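Local coordinates for protein putative peptidase (Bacteroides fragilis, PDB 5DYN) that forms the N-terminal piece of a clostripain-family cysteine protease that probably activates the Bacteroides fragilis toxin by proteolytic cleavage, at residues 17-22 with 101-106; 34-39 with 53-58; 63-68 with 82-87. All blocks are in the same frame, centred on the assembly; numbering follows the deposited sequence.

Overall arrangement
All three contacts are built around one mixed beta sheet, and their centres lie about 12 Å from one another. Interaction 1 packs helix 92-105 on one face of it, interaction 2 packs helix 29-43 on the opposite face, and interaction 3 pairs the strands of the hairpin 64-70/76-83 at one edge of the sheet within this chain. Strand 51-58 joins them: Val20 N probably bonds to Leu54 O (2.8 Å) on one side, and Val55 N to Ile66 O (2.8 Å) on the other. Leu19 CD1 also meets Leu65 CD1 at 3.9 Å, linking interactions 1 and 3. Interactions 2 and 3 converge again at two sodium ions, bound by Asp58 from one and by Glu86 and Gln87 from the other.

Interaction 1: 17-22 with 101-106; sequences TVLVYM and TAFNQY
Thr17 and Leu19 on strand 16-23 face the C-terminal turn of helix 92-105, the segment axes running nearly antiparallel (167°) and coming within 9.0 Å. This is helix-on-sheet packing in an alpha/beta layered fold, the helix lying along the strand on the face of the sheet to which Thr17 and Leu19 point. The apolar part is a cluster of Leu19, Ala102 and Phe103, with Thr17 CG2 at its side. Leu19 sends CD2 against Ala102 CB at 3.8 Å, while its CB meets Phe103 CZ at 3.9 Å; the leucine and phenylalanine side chains cross at about a right angle. With CG anti to the carbonyl carbon (chi1 -69°), the Phe103 ring swings toward the strand and slots between Thr17 and Leu19. Its CE1 comes 3.8 Å from Thr17 O, which lies at the ring edge and near the ring plane, and its CD1 touches Thr17 CG2. Beyond the segments, the ring of Tyr111 meets that of Phe103 steeply. The OG1 branch of Thr17 turns to the chain just past the helix and also bonds to Asn52 ND2. Thr17 OG1 donates a hydrogen bond modelled at 2.5 Å to Tyr106 O, arriving 29° off the carbonyl plane.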
loop_
_atom_site.group_PDB
_atom_site.type_symbol
_atom_site.label_atom_id
_atom_site.label_comp_id
_atom_site.label_asym_id
_atom_site.label_seq_id
_atom_site.Cartn_x
_atom_site.Cartn_y
_atom_site.Cartn_z
ATOM N N THR A 17 -7.320 18.223 -1.151
ATOM C CA THR A 17 -5.865 18.310 -1.238
ATOM C C THR A 17 -5.231 16.925 -1.173
ATOM O O THR A 17 -5.500 16.151 -0.254
ATOM C CB THR A 17 -5.278 19.185 -0.112
ATOM O OG1 THR A 17 -5.751 20.531 -0.250
ATOM C CG2 THR A 17 -3.756 19.180 -0.169
ATOM N N VAL A 18 -4.392 16.614 -2.156
ATOM C CA VAL A 18 -3.696 15.333 -2.183
ATOM C C VAL A 18 -2.187 15.537 -2.240
ATOM O O VAL A 18 -1.675 16.208 -3.133
ATOM C CB VAL A 18 -4.137 14.472 -3.384
ATOM C CG1 VAL A 18 -3.348 13.168 -3.424
ATOM C CG2 VAL A 18 -5.634 14.197 -3.326
ATOM N N LEU A 19 -1.480 14.961 -1.274
ATOM C CA LEU A 19 -0.023 14.998 -1.267
ATOM C C LEU A 19 0.538 13.678 -1.781
ATOM O O LEU A 19 0.231 12.614 -1.240
ATOM C CB LEU A 19 0.503 15.284 0.141
ATOM C CG LEU A 19 2.002 15.097 0.390
ATOM C CD1 LEU A 19 2.826 16.020 -0.492
ATOM C CD2 LEU A 19 2.330 15.323 1.856
ATOM N N VAL A 20 1.348 13.748 -2.833
ATOM C CA VAL A 20 2.020 12.560 -3.346
ATOM C C VAL A 20 3.457 12.531 -2.837
ATOM O O VAL A 20 4.275 13.374 -3.206
ATOM C CB VAL A 20 2.001 12.507 -4.882
ATOM C CG1 VAL A 20 2.744 11.278 -5.378
ATOM C CG2 VAL A 20 0.568 12.497 -5.389
ATOM N N TYR A 21 3.751 11.564 -1.973
ATOM C CA TYR A 21 5.048 11.479 -1.315
ATOM C C TYR A 21 5.953 10.475 -2.022
ATOM O O TYR A 21 5.759 9.266 -1.908
ATOM C CB TYR A 21 4.870 11.093 0.158
ATOM C CG TYR A 21 6.053 11.436 1.037
ATOM C CD1 TYR A 21 7.172 10.613 1.084
ATOM C CD2 TYR A 21 6.050 12.581 1.821
ATOM C CE1 TYR A 21 8.255 10.925 1.883
ATOM C CE2 TYR A 21 7.130 12.901 2.626
ATOM C CZ TYR A 21 8.228 12.067 2.654
ATOM O OH TYR A 21 9.305 12.374 3.454
ATOM N N MET A 22 6.947 10.978 -2.743
ATOM C CA MET A 22 7.806 10.116 -3.545
ATOM C C MET A 22 9.197 9.927 -2.950
ATOM O O MET A 22 10.067 10.790 -3.083
ATOM C CB MET A 22 7.936 10.668 -4.962
ATOM C CG MET A 22 6.615 11.014 -5.609
ATOM S SD MET A 22 6.809 11.328 -7.369
ATOM C CE MET A 22 5.336 12.276 -7.670
ATOM N N THR A 101 3.632 21.112 6.109
ATOM C CA THR A 101 3.701 22.176 5.114
ATOM C C THR A 101 2.621 22.007 4.052
ATOM O O THR A 101 1.929 22.961 3.694
ATOM C CB THR A 101 5.075 22.217 4.425
ATOM O OG1 THR A 101 6.105 22.354 5.411
ATOM C CG2 THR A 101 5.147 23.382 3.453
ATOM N N ALA A 102 2.470 20.780 3.568
ATOM C CA ALA A 102 1.555 20.490 2.475
ATOM C C ALA A 102 0.093 20.798 2.806
ATOM O O ALA A 102 -0.590 21.485 2.045
ATOM C CB ALA A 102 1.696 19.033 2.054
ATOM N N PHE A 103 -0.383 20.289 3.936
ATOM C CA PHE A 103 -1.803 20.370 4.254
ATOM C C PHE A 103 -2.193 21.661 4.965
ATOM O O PHE A 103 -3.309 22.150 4.786
ATOM C CB PHE A 103 -2.221 19.167 5.099
ATOM C CG PHE A 103 -2.196 17.871 4.347
ATOM C CD1 PHE A 103 -3.140 17.608 3.369
ATOM C CD2 PHE A 103 -1.230 16.916 4.615
ATOM C CE1 PHE A 103 -3.126 16.412 2.671
ATOM C CE2 PHE A 103 -1.210 15.720 3.919
ATOM C CZ PHE A 103 -2.160 15.469 2.945
ATOM N N ASN A 104 -1.288 22.213 5.767
ATOM C CA ASN A 104 -1.572 23.475 6.448
ATOM C C ASN A 104 -1.628 24.643 5.466
ATOM O O ASN A 104 -2.358 25.608 5.682
ATOM C CB ASN A 104 -0.535 23.755 7.535
ATOM C CG ASN A 104 -0.616 22.769 8.684
ATOM O OD1 ASN A 104 -1.704 22.396 9.122
ATOM N ND2 ASN A 104 0.541 22.342 9.179
ATOM N N GLN A 105 -0.858 24.552 4.387
ATOM C CA GLN A 105 -0.887 25.581 3.356
ATOM C C GLN A 105 -2.091 25.409 2.438
ATOM O O GLN A 105 -2.552 26.371 1.819
ATOM C CB GLN A 105 0.400 25.564 2.530
ATOM C CG GLN A 105 1.610 26.157 3.232
ATOM C CD GLN A 105 2.634 26.706 2.255
ATOM O OE1 GLN A 105 2.279 27.257 1.211
ATOM N NE2 GLN A 105 3.911 26.553 2.589
ATOM N N TYR A 106 -2.598 24.184 2.348
ATOM C CA TYR A 106 -3.705 23.900 1.445
ATOM C C TYR A 106 -4.808 23.094 2.114
ATOM O O TYR A 106 -5.068 21.950 1.742
ATOM C CB TYR A 106 -3.195 23.169 0.199
ATOM C CG TYR A 106 -2.251 24.012 -0.624
ATOM C CD1 TYR A 106 -2.734 24.897 -1.579
ATOM C CD2 TYR A 106 -0.878 23.941 -0.431
ATOM C CE1 TYR A 106 -1.876 25.680 -2.326
ATOM C CE2 TYR A 106 -0.012 24.718 -1.173
ATOM C CZ TYR A 106 -0.515 25.585 -2.118
ATOM O OH TYR A 106 0.345 26.360 -2.859
#

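Interaction 2: 34-39 with 53-58; sequences ADIEEM and LLVYID. With NA (sodium ion), chain E; NA (sodium ion), chain C; NA (sodium ion), chain D.
Met39 and Ile36 meet strand 51-58 through purely apolar atoms, yet both segments also carry carboxylates bound to sodium, so that sodium sites lie away from the apolar interface on each of them. The contact belongs to a beta-alpha-beta crossover: helix 29-43 connects the parallel neighbours 16-23 and 51-58, and its segment runs nearly antiparallel (169°) to the second strand, the axes 11.1 Å apart. Met39 holds its chain extended and lays SD against Val55 CG2 at 4.0 Å, while its CB reaches Leu53 CD2 at 4.1 Å. One turn earlier, Ile36 has CG1 anti to the carbonyl carbon (chi1 -63°), which carries CD1 obliquely across Ile57 to touch CG1 of that residue at 4.1 Å. Met22 of strand 16-23 packs beside both helix residues. On another side of the helix, Asp35 OD1 (2.4 Å) and Glu38 OE1 (2.5 Å) hold one sodium ion, with Glu38 OE2 more distant, together with a water and the carbonyl oxygens of Pro61 and Ala63 of the other protein chain. At the far end of the strand segment, Asp58 bridges the remaining two ions, its OD1 lying 2.4 Å from one sodium and its OD2 2.6 Å from the other.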
loop_
_atom_site.group_PDB
_atom_site.type_symbol
_atom_site.label_atom_id
_atom_site.label_comp_id
_atom_site.label_asym_id
_atom_site.label_seq_id
_atom_site.Cartn_x
_atom_site.Cartn_y
_atom_site.Cartn_z
ATOM N N ALA A 34 8.337 9.980 -15.335
ATOM C CA ALA A 34 7.171 9.608 -16.130
ATOM C C ALA A 34 5.879 9.807 -15.349
ATOM O O ALA A 34 4.937 10.423 -15.844
ATOM C CB ALA A 34 7.289 8.168 -16.597
ATOM N N ASP A 35 5.848 9.289 -14.124
ATOM C CA ASP A 35 4.682 9.413 -13.254
ATOM C C ASP A 35 4.300 10.868 -13.000
ATOM O O ASP A 35 3.129 11.232 -13.103
ATOM C CB ASP A 35 4.937 8.703 -11.924
ATOM C CG ASP A 35 4.806 7.200 -12.034
ATOM O OD1 ASP A 35 4.713 6.691 -13.173
ATOM O OD2 ASP A 35 4.803 6.527 -10.980
ATOM N N ILE A 36 5.288 11.696 -12.671
ATOM C CA ILE A 36 5.044 13.116 -12.441
ATOM C C ILE A 36 4.462 13.771 -13.692
ATOM O O ILE A 36 3.550 14.595 -13.606
ATOM C CB ILE A 36 6.333 13.854 -12.020
ATOM C CG1 ILE A 36 6.843 13.308 -10.684
ATOM C CG2 ILE A 36 6.086 15.351 -11.915
ATOM C CD1 ILE A 36 7.979 14.109 -10.071
ATOM N N GLU A 37 4.978 13.391 -14.856
ATOM C CA GLU A 37 4.454 13.913 -16.111
ATOM C C GLU A 37 3.032 13.409 -16.340
ATOM O O GLU A 37 2.172 14.152 -16.815
ATOM C CB GLU A 37 5.362 13.526 -17.282
ATOM C CG GLU A 37 6.768 14.116 -17.184
ATOM C CD GLU A 37 6.800 15.632 -17.334
ATOM O OE1 GLU A 37 5.812 16.213 -17.836
ATOM O OE2 GLU A 37 7.813 16.246 -16.934
ATOM N N GLU A 38 2.786 12.152 -15.986
ATOM C CA GLU A 38 1.444 11.587 -16.058
ATOM C C GLU A 38 0.489 12.330 -15.126
ATOM O O GLU A 38 -0.702 12.454 -15.409
ATOM C CB GLU A 38 1.465 10.102 -15.709
ATOM C CG GLU A 38 2.140 9.222 -16.743
ATOM C CD GLU A 38 2.247 7.780 -16.288
ATOM O OE1 GLU A 38 1.601 7.422 -15.280
ATOM O OE2 GLU A 38 2.987 7.006 -16.929
ATOM N N MET A 39 1.019 12.822 -14.012
ATOM C CA MET A 39 0.216 13.581 -13.063
ATOM C C MET A 39 -0.218 14.916 -13.661
ATOM O O MET A 39 -1.375 15.313 -13.523
ATOM C CB MET A 39 0.991 13.802 -11.763
ATOM C CG MET A 39 1.226 12.524 -10.983
ATOM S SD MET A 39 2.312 12.694 -9.554
ATOM C CE MET A 39 2.480 10.965 -9.106
ATOM N N LEU A 53 -3.115 19.281 -5.972
ATOM C CA LEU A 53 -2.172 18.173 -6.065
ATOM C C LEU A 53 -0.767 18.629 -5.714
ATOM O O LEU A 53 -0.093 19.284 -6.509
ATOM C CB LEU A 53 -2.174 17.555 -7.459
ATOM C CG LEU A 53 -1.232 16.359 -7.627
ATOM C CD1 LEU A 53 -1.588 15.253 -6.638
ATOM C CD2 LEU A 53 -1.255 15.832 -9.053
ATOM N N LEU A 54 -0.331 18.275 -4.515
ATOM C CA LEU A 54 1.017 18.594 -4.083
ATOM C C LEU A 54 1.907 17.376 -4.273
ATOM O O LEU A 54 1.468 16.238 -4.117
ATOM C CB LEU A 54 1.024 19.064 -2.628
ATOM C CG LEU A 54 0.781 20.563 -2.410
ATOM C CD1 LEU A 54 -0.528 21.041 -3.019
ATOM C CD2 LEU A 54 0.811 20.890 -0.938
ATOM N N VAL A 55 3.159 17.621 -4.632
ATOM C CA VAL A 55 4.086 16.540 -4.910
ATOM C C VAL A 55 5.397 16.751 -4.177
ATOM O O VAL A 55 6.077 17.756 -4.377
ATOM C CB VAL A 55 4.371 16.414 -6.423
ATOM C CG1 VAL A 55 5.620 15.585 -6.665
ATOM C CG2 VAL A 55 3.171 15.827 -7.154
ATOM N N TYR A 56 5.741 15.806 -3.315
ATOM C CA TYR A 56 7.072 15.773 -2.733
ATOM C C TYR A 56 7.895 14.738 -3.492
ATOM O O TYR A 56 7.543 13.559 -3.529
ATOM C CB TYR A 56 7.017 15.447 -1.239
ATOM C CG TYR A 56 8.381 15.286 -0.613
ATOM C CD1 TYR A 56 9.136 16.395 -0.254
ATOM C CD2 TYR A 56 8.922 14.025 -0.395
ATOM C CE1 TYR A 56 10.386 16.252 0.314
ATOM C CE2 TYR A 56 10.169 13.872 0.169
ATOM C CZ TYR A 56 10.898 14.989 0.522
ATOM O OH TYR A 56 12.147 14.841 1.086
ATOM N N ILE A 57 8.978 15.180 -4.117
ATOM C CA ILE A 57 9.814 14.278 -4.897
ATOM C C ILE A 57 11.270 14.356 -4.454
ATOM O O ILE A 57 11.892 15.420 -4.472
ATOM C CB ILE A 57 9.703 14.572 -6.420
ATOM C CG1 ILE A 57 10.828 13.881 -7.198
ATOM C CG2 ILE A 57 9.690 16.070 -6.690
ATOM C CD1 ILE A 57 10.646 12.381 -7.347
ATOM N N ASP A 58 11.800 13.213 -4.038
ATOM C CA ASP A 58 13.191 13.110 -3.622
ATOM C C ASP A 58 13.891 12.037 -4.448
ATOM O O ASP A 58 13.952 10.873 -4.046
ATOM C CB ASP A 58 13.285 12.793 -2.129
ATOM C CG ASP A 58 14.708 12.854 -1.611
ATOM O OD1 ASP A 58 15.565 13.440 -2.303
ATOM O OD2 ASP A 58 14.969 12.320 -0.510
HETATM NA NA NA E . 2.930 5.528 -14.364
HETATM NA NA NA C . 17.332 11.511 0.324
HETATM NA NA NA D . 17.695 12.933 -3.387
HETATM O O HOH W 1 4.241 4.786 -16.427
#

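Interaction 3: 63-68 with 82-87; sequences PRLIRL and ENYPEQ. With NA (sodium ion), chain D; NA (sodium ion), chain C.
Tyr84 and Leu65 are brought alongside one another by their first torsions: CG of Tyr84 stands anti to its carbonyl carbon (chi1 -55°), CG of Leu65 anti to its amide nitrogen (chi1 178°), and the two side chains then point the same way. The tyrosine presents its edge, with Leu65 CB, Arg64 N and Pro63 C near the ring plane, and its OH passes 3.6 Å from Leu65 CB. Glu82 CG lies over one ring face, offset toward the rim. Beneath these side chains runs the antiparallel ladder of the beta hairpin 64-70/76-83. Leu65 and Glu82 form a hydrogen-bonded pair: Leu65 N to Glu82 O is 2.8 Å, and Glu82 N to Leu65 O is 3.2 Å. Arg64 and Asn83 form the next, non-hydrogen-bonded pair, in which Arg64 CB approaches Asn83 ND2 at 3.5 Å; the guanidinium end turns off to a salt bridge with Asp59. Past the strand, Tyr84 N still bonds to Pro63 O (3.2 Å). The proline ring lies against the departing chain, its CD 3.5 Å from Pro85 O and its CG against Gln87 CG. Gln87 NE2 reaches over to Tyr56 OH. Glu86 OE2 binds one sodium ion at 2.7 Å, and Gln87 O binds a second at 2.3 Å. Gln87 N also bonds to Glu86 OE1, tying the carboxylate to the next residue. Asp58 and Gln25 bind both ions, and Asp5 of the other protein chain also binds the second. The chemistry thus changes along the contact, from backbone pairing to apolar packing to ion binding, which is consistent with the packing on Pro63 placing Glu86 and Gln87 so that carboxylate and carbonyl oxygens can share the two cations with Asp58.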
loop_
_atom_site.group_PDB
_atom_site.type_symbol
_atom_site.label_atom_id
_atom_site.label_comp_id
_atom_site.label_asym_id
_atom_site.label_seq_id
_atom_site.Cartn_x
_atom_site.Cartn_y
_atom_site.Cartn_z
ATOM N N PRO A 63 15.563 17.270 -2.651
ATOM C CA PRO A 63 14.119 17.138 -2.438
ATOM C C PRO A 63 13.387 18.440 -2.726
ATOM O O PRO A 63 13.977 19.513 -2.607
ATOM C CB PRO A 63 14.011 16.768 -0.954
ATOM C CG PRO A 63 15.332 16.179 -0.611
ATOM C CD PRO A 63 16.332 16.923 -1.444
ATOM N N ARG A 64 12.119 18.345 -3.104
ATOM C CA ARG A 64 11.339 19.533 -3.405
ATOM C C ARG A 64 9.844 19.266 -3.287
ATOM O O ARG A 64 9.343 18.239 -3.743
ATOM C CB ARG A 64 11.680 20.044 -4.808
ATOM C CG ARG A 64 11.595 18.976 -5.885
ATOM C CD ARG A 64 12.688 19.138 -6.922
ATOM N NE ARG A 64 12.591 18.135 -7.979
ATOM C CZ ARG A 64 13.239 16.973 -7.978
ATOM N NH1 ARG A 64 14.047 16.657 -6.978
ATOM N NH2 ARG A 64 13.083 16.130 -8.988
ATOM N N LEU A 65 9.140 20.195 -2.651
ATOM C CA LEU A 65 7.691 20.127 -2.572
ATOM C C LEU A 65 7.083 21.098 -3.572
ATOM O O LEU A 65 7.310 22.306 -3.496
ATOM C CB LEU A 65 7.200 20.441 -1.159
ATOM C CG LEU A 65 5.677 20.428 -1.011
ATOM C CD1 LEU A 65 5.122 19.065 -1.402
ATOM C CD2 LEU A 65 5.266 20.800 0.403
ATOM N N ILE A 66 6.318 20.562 -4.513
ATOM C CA ILE A 66 5.725 21.374 -5.561
ATOM C C ILE A 66 4.213 21.212 -5.602
ATOM O O ILE A 66 3.648 20.362 -4.914
ATOM C CB ILE A 66 6.298 21.017 -6.948
ATOM C CG1 ILE A 66 5.812 19.634 -7.380
ATOM C CG2 ILE A 66 7.819 21.087 -6.938
ATOM C CD1 ILE A 66 6.375 19.178 -8.702
ATOM N N ARG A 67 3.570 22.040 -6.414
ATOM C CA ARG A 67 2.134 21.960 -6.624
ATOM C C ARG A 67 1.849 21.994 -8.115
ATOM O O ARG A 67 2.359 22.856 -8.828
ATOM C CB ARG A 67 1.415 23.107 -5.912
ATOM C CG ARG A 67 -0.078 23.148 -6.177
ATOM C CD ARG A 67 -0.736 24.357 -5.533
ATOM N NE ARG A 67 -2.185 24.327 -5.712
ATOM C CZ ARG A 67 -2.818 24.837 -6.764
ATOM N NH1 ARG A 67 -2.128 25.426 -7.733
ATOM N NH2 ARG A 67 -4.139 24.762 -6.849
ATOM N N LEU A 68 1.046 21.050 -8.588
ATOM C CA LEU A 68 0.726 20.974 -10.008
ATOM C C LEU A 68 -0.538 21.763 -10.322
ATOM O O LEU A 68 -1.595 21.188 -10.570
ATOM C CB LEU A 68 0.563 19.518 -10.448
ATOM C CG LEU A 68 1.784 18.616 -10.253
ATOM C CD1 LEU A 68 1.550 17.249 -10.878
ATOM C CD2 LEU A 68 3.037 19.263 -10.823
ATOM N N GLU A 82 8.270 24.533 -1.473
ATOM C CA GLU A 82 9.468 24.566 -0.643
ATOM C C GLU A 82 10.563 23.681 -1.228
ATOM O O GLU A 82 10.294 22.586 -1.719
ATOM C CB GLU A 82 9.149 24.131 0.794
ATOM C CG GLU A 82 10.309 24.305 1.772
ATOM C CD GLU A 82 9.946 23.928 3.202
ATOM O OE1 GLU A 82 8.801 23.484 3.434
ATOM O OE2 GLU A 82 10.810 24.071 4.095
ATOM N N ASN A 83 11.796 24.175 -1.190
ATOM C CA ASN A 83 12.955 23.362 -1.530
ATOM C C ASN A 83 13.639 22.886 -0.257
ATOM O O ASN A 83 13.647 23.586 0.753
ATOM C CB ASN A 83 13.941 24.139 -2.407
ATOM C CG ASN A 83 13.408 24.386 -3.809
ATOM O OD1 ASN A 83 13.409 25.517 -4.296
ATOM N ND2 ASN A 83 12.951 23.325 -4.464
ATOM N N TYR A 84 14.208 21.689 -0.304
ATOM C CA TYR A 84 14.823 21.112 0.879
ATOM C C TYR A 84 16.285 20.783 0.629
ATOM O O TYR A 84 16.677 20.512 -0.505
ATOM C CB TYR A 84 14.068 19.850 1.310
ATOM C CG TYR A 84 12.590 20.065 1.545
ATOM C CD1 TYR A 84 12.116 20.472 2.787
ATOM C CD2 TYR A 84 11.667 19.857 0.528
ATOM C CE1 TYR A 84 10.766 20.670 3.010
ATOM C CE2 TYR A 84 10.314 20.053 0.740
ATOM C CZ TYR A 84 9.869 20.460 1.984
ATOM O OH TYR A 84 8.524 20.654 2.205
ATOM N N PRO A 85 17.102 20.816 1.692
ATOM C CA PRO A 85 18.450 20.251 1.608
ATOM C C PRO A 85 18.353 18.744 1.455
ATOM O O PRO A 85 17.278 18.190 1.689
ATOM C CB PRO A 85 19.075 20.629 2.950
ATOM C CG PRO A 85 17.904 20.746 3.874
ATOM C CD PRO A 85 16.808 21.341 3.037
ATOM N N GLU A 86 19.440 18.087 1.070
ATOM C CA GLU A 86 19.402 16.640 0.946
ATOM C C GLU A 86 19.118 16.021 2.306
ATOM O O GLU A 86 19.650 16.461 3.324
ATOM C CB GLU A 86 20.704 16.095 0.361
ATOM C CG GLU A 86 20.674 15.890 -1.154
ATOM C CD GLU A 86 19.790 14.725 -1.601
ATOM O OE1 GLU A 86 18.981 14.208 -0.795
ATOM O OE2 GLU A 86 19.912 14.315 -2.776
ATOM N N GLN A 87 18.261 15.008 2.316
ATOM C CA GLN A 87 17.752 14.464 3.563
ATOM C C GLN A 87 17.169 13.079 3.359
ATOM O O GLN A 87 16.830 12.699 2.243
ATOM C CB GLN A 87 16.688 15.397 4.144
ATOM C CG GLN A 87 15.497 15.597 3.222
ATOM C CD GLN A 87 14.596 16.726 3.663
ATOM O OE1 GLN A 87 14.887 17.424 4.633
ATOM N NE2 GLN A 87 13.494 16.917 2.950
HETATM NA NA NA D . 17.695 12.933 -3.387
HETATM NA NA NA C . 17.332 11.511 0.324
#